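Side-chain contacts in probable branched-chain amino acid ABC transporter, amino acid binding protein (Thermus thermophilus, PDB 3LKB), which probably delivers branched-chain amino acids to an ABC transporter, and here holds a bound valine: residues A30-D33 and Y34-A38; S182-L185 and D186-A189. The protein carries 2 engineered substitutions. All coordinates share one frame; numbering follows the deposited sequence.

Contact 1 (A30-D33 and Y34-A38)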
loop_
_atom_site.group_PDB
_atom_site.type_symbol
_atom_site.label_atom_id
_atom_site.label_comp_id
_atom_site.label_asym_id
_atom_site.label_seq_id
_atom_site.Cartn_x
_atom_site.Cartn_y
_atom_site.Cartn_z
ATOM N N ALA A 30 1.143 -11.964 -4.345
ATOM C CA ALA A 30 1.142 -13.431 -4.525
ATOM C C ALA A 30 0.826 -13.786 -5.968
ATOM O O ALA A 30 1.422 -14.701 -6.519
ATOM C CB ALA A 30 0.155 -14.100 -3.571
ATOM N N VAL A 31 -0.088 -13.059 -6.607
ATOM C CA VAL A 31 -0.454 -13.421 -7.982
ATOM C C VAL A 31 0.790 -13.221 -8.884
ATOM O O VAL A 31 1.144 -14.070 -9.692
ATOM C CB VAL A 31 -1.609 -12.559 -8.509
ATOM C CG1 VAL A 31 -1.799 -12.811 -9.966
ATOM C CG2 VAL A 31 -2.880 -12.801 -7.753
ATOM N N GLU A 32 1.442 -12.070 -8.727
ATOM C CA GLU A 32 2.586 -11.738 -9.533
ATOM C C GLU A 32 3.680 -12.760 -9.284
ATOM O O GLU A 32 4.280 -13.249 -10.223
ATOM C CB GLU A 32 3.095 -10.351 -9.202
ATOM C CG GLU A 32 4.205 -9.932 -10.130
ATOM C CD GLU A 32 4.554 -8.447 -10.031
ATOM O OE1 GLU A 32 3.628 -7.589 -9.896
ATOM O OE2 GLU A 32 5.774 -8.150 -10.103
ATOM N N ASP A 33 3.915 -13.091 -8.013
ATOM C CA ASP A 33 4.960 -14.053 -7.658
ATOM C C ASP A 33 4.752 -15.473 -8.209
ATOM O O ASP A 33 5.686 -16.080 -8.750
ATOM C CB ASP A 33 5.194 -14.083 -6.135
ATOM C CG ASP A 33 5.857 -12.815 -5.662
ATOM O OD1 ASP A 33 6.209 -12.024 -6.563
ATOM O OD2 ASP A 33 5.993 -12.580 -4.438
ATOM N N TYR A 34 3.547 -15.948 -8.060
ATOM C CA TYR A 34 3.220 -17.286 -8.509
ATOM C C TYR A 34 3.361 -17.395 -10.024
ATOM O O TYR A 34 3.883 -18.385 -10.554
ATOM C CB TYR A 34 1.798 -17.610 -8.097
ATOM C CG TYR A 34 1.571 -19.078 -8.253
ATOM C CD1 TYR A 34 2.073 -19.921 -7.306
ATOM C CD2 TYR A 34 0.889 -19.540 -9.361
ATOM C CE1 TYR A 34 1.922 -21.273 -7.446
ATOM C CE2 TYR A 34 0.743 -20.899 -9.516
ATOM C CZ TYR A 34 1.261 -21.745 -8.568
ATOM O OH TYR A 34 1.133 -23.092 -8.738
ATOM N N CYS A 35 2.872 -16.353 -10.711
ATOM C CA CYS A 35 2.944 -16.317 -12.150
ATOM C C CYS A 35 4.398 -16.331 -12.601
ATOM O O CYS A 35 4.747 -16.940 -13.624
ATOM C CB CYS A 35 2.243 -15.084 -12.687
ATOM S SG CYS A 35 2.022 -15.071 -14.493
ATOM N N LYS A 36 5.231 -15.663 -11.788
ATOM C CA LYS A 36 6.669 -15.572 -12.005
ATOM C C LYS A 36 7.295 -16.939 -11.844
ATOM O O LYS A 36 8.107 -17.382 -12.654
ATOM C CB LYS A 36 7.271 -14.624 -10.975
ATOM C CG LYS A 36 8.511 -13.898 -11.466
ATOM C CD LYS A 36 8.408 -12.396 -11.261
ATOM C CE LYS A 36 7.462 -11.768 -12.268
ATOM N NZ LYS A 36 7.406 -10.282 -12.119
ATOM N N TRP A 37 6.912 -17.625 -10.742
ATOM C CA TRP A 37 7.299 -19.009 -10.470
ATOM C C TRP A 37 6.796 -20.015 -11.538
ATOM O O TRP A 37 7.522 -20.903 -11.923
ATOM C CB TRP A 37 6.850 -19.434 -9.060
ATOM C CG TRP A 37 7.493 -20.685 -8.520
ATOM C CD1 TRP A 37 8.745 -20.794 -7.944
ATOM C CD2 TRP A 37 6.906 -21.979 -8.424
ATOM N NE1 TRP A 37 8.972 -22.090 -7.512
ATOM C CE2 TRP A 37 7.860 -22.837 -7.809
ATOM C CE3 TRP A 37 5.674 -22.509 -8.810
ATOM C CZ2 TRP A 37 7.622 -24.202 -7.599
ATOM C CZ3 TRP A 37 5.423 -23.892 -8.582
ATOM C CH2 TRP A 37 6.397 -24.718 -7.986
ATOM N N ALA A 38 5.576 -19.851 -12.041
ATOM C CA ALA A 38 5.120 -20.674 -13.178
ATOM C C ALA A 38 6.106 -20.643 -14.350
ATOM O O ALA A 38 6.412 -21.678 -14.927
ATOM C CB ALA A 38 3.732 -20.253 -13.638
#
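Glu32 and Lys36 extend together from neighbouring turns of the helix, and their ends meet in a long salt bridge, with OE2 of Glu32 3.4 Å from NZ of Lys36. As a hydrogen bond this is weak. Glu32 is nearly extended, while Lys36 bends at its second and third torsions (129° and -74°), a fold that brings NZ of Lys36 back toward the preceding turn, 3.8 Å from CG of Glu32. Both residues are partly exposed, a setting in which long charged chains suit a helix.

The backbone carries the usual i to i+4 hydrogen bonds. Tyr34 N reaches Ala30 O at 2.9 Å, and Cys35 N reaches Val31 O at 3.0 Å. Trp37 N lies 2.8 Å from Asp33 O. These polar groups are thus satisfied although most of the residues are buried. Lys36 N bonds to Glu32 O at a less straight 143°.

Asp33 is buried and needs partners for its carboxylate: its OD2 takes a salt bridge from Arg277 and a hydrogen bond from Tyr287. OD1 is also hydrogen-bonded elsewhere in the structure, so both oxygens are satisfied.

The segment belongs to helix 21-41 of the beta-alpha-beta unit formed with strands 6-14 and 47-55. Cys35 and Ala38 touch Phe49 of strand 47-55; such small side chains suit a helix face turned to a strand. Cys35 also meets Cys51. Elsewhere, Tyr34 packs on Met291, Ala294 and Ala295 of helix 285-308, and Trp37 on Leu267 and Ile271 of helix 263-274.

Contact 2 (S182-L185 and D186-A189)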
loop_
_atom_site.group_PDB
_atom_site.type_symbol
_atom_site.label_atom_id
_atom_site.label_comp_id
_atom_site.label_asym_id
_atom_site.label_seq_id
_atom_site.Cartn_x
_atom_site.Cartn_y
_atom_site.Cartn_z
ATOM N N SER A 182 -11.678 2.618 7.224
ATOM C CA SER A 182 -10.328 2.876 7.673
ATOM C C SER A 182 -10.245 4.333 8.154
ATOM O O SER A 182 -11.072 5.154 7.766
ATOM C CB SER A 182 -9.342 2.586 6.538
ATOM O OG SER A 182 -9.697 3.415 5.420
ATOM N N GLY A 183 -9.294 4.639 9.020
ATOM C CA GLY A 183 -9.247 5.966 9.595
ATOM C C GLY A 183 -10.098 6.090 10.842
ATOM O O GLY A 183 -10.320 7.201 11.316
ATOM N N ASN A 184 -10.584 4.955 11.374
ATOM C CA ASN A 184 -11.336 4.942 12.632
ATOM C C ASN A 184 -10.420 5.064 13.861
ATOM O O ASN A 184 -10.244 4.149 14.662
ATOM C CB ASN A 184 -12.184 3.675 12.703
ATOM C CG ASN A 184 -11.332 2.376 12.659
ATOM O OD1 ASN A 184 -10.302 2.299 11.991
ATOM N ND2 ASN A 184 -11.768 1.385 13.377
ATOM N N LEU A 185 -9.821 6.234 14.010
ATOM C CA LEU A 185 -8.872 6.508 15.114
ATOM C C LEU A 185 -9.486 6.380 16.520
ATOM O O LEU A 185 -8.787 6.088 17.498
ATOM C CB LEU A 185 -8.273 7.905 14.930
ATOM C CG LEU A 185 -6.979 8.001 14.109
ATOM C CD1 LEU A 185 -6.803 6.880 13.087
ATOM C CD2 LEU A 185 -6.826 9.395 13.480
ATOM N N ASP A 186 -10.785 6.621 16.614
ATOM C CA ASP A 186 -11.436 6.647 17.908
ATOM C C ASP A 186 -12.862 6.092 17.843
ATOM O O ASP A 186 -13.752 6.687 17.315
ATOM C CB ASP A 186 -11.399 8.060 18.519
ATOM C CG ASP A 186 -12.025 8.108 19.911
ATOM O OD1 ASP A 186 -11.814 7.144 20.686
ATOM O OD2 ASP A 186 -12.754 9.093 20.198
ATOM N N ASN A 187 -13.009 4.920 18.418
ATOM C CA ASN A 187 -14.184 4.083 18.363
ATOM C C ASN A 187 -14.851 4.048 19.717
ATOM O O ASN A 187 -15.755 3.258 19.919
ATOM C CB ASN A 187 -13.707 2.678 18.008
ATOM C CG ASN A 187 -12.900 2.661 16.723
ATOM O OD1 ASN A 187 -13.475 2.667 15.648
ATOM N ND2 ASN A 187 -11.570 2.670 16.827
ATOM N N THR A 188 -14.371 4.887 20.650
ATOM C CA THR A 188 -14.996 5.088 21.990
ATOM C C THR A 188 -16.515 5.179 21.957
ATOM O O THR A 188 -17.182 4.369 22.592
ATOM C CB THR A 188 -14.411 6.306 22.744
ATOM O OG1 THR A 188 -13.022 6.080 22.979
ATOM C CG2 THR A 188 -15.052 6.446 24.115
ATOM N N ALA A 189 -17.056 6.145 21.221
ATOM C CA ALA A 189 -18.496 6.289 21.154
ATOM C C ALA A 189 -19.210 4.989 20.718
ATOM O O ALA A 189 -20.258 4.612 21.249
ATOM C CB ALA A 189 -18.891 7.470 20.227
#
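Asn184 and Asn187 are joined by two hydrogen bonds on the way from strand 173-179 into helix 188-196. After Ser182, Gly183 has a positive phi of 87°, which glycine accepts readily. The O of Gly183 receives a weak bond from the N of Leu185, 2.9 Å away, closing an inverse gamma turn centred on Asn184.

Asn184 offers both backbone and side chain. Its O accepts ND2 of Asn187 at 2.9 Å, the donor standing above the carbonyl plane. A chi1 of 61° puts its amide where ND2 of Asn184 meets OD1 of Asn187 at 3.1 Å, coming in at a tilt to that carbonyl plane. Both bonds are bent, and the two amide planes are turned 71° apart. Leu185 follows, its side chain packing on Ala240 of the second subunit.

Beyond it, OD1 of Asp186 takes a bond from OG1 of Thr188, 2.8 Å away, on its syn lone pair, and a weak one from the N of Thr188.

An amide can give and accept at once, which suits both asparagines. Asn184 also bonds to Asn213 and to the O of Pro210, and Asn187 to Asp217, so these polar bonds should limit rotation of both amides and tie the loop to helix 208-220.

Overall arrangement
Contact 1 is largely buried and contact 2 only partly so. They share no secondary-structure element: 30-38 lies wholly within helix 21-41, beside strand 47-55, whereas 182-189 leads from strand 173-179, an outermost strand of the seven-stranded sheet, into helix 188-196. They lie about 36 Å apart, centre to centre, and do not touch. In contact 1 regular backbone bonding does most of the work and the side-chain pair adds one weak link at the partly exposed face. In contact 2, in the loop before the helix begins, amide side chains supply the main bonds between the segments. Contact 1 packs among helices of its own chain, whereas contact 2 reaches the second subunit.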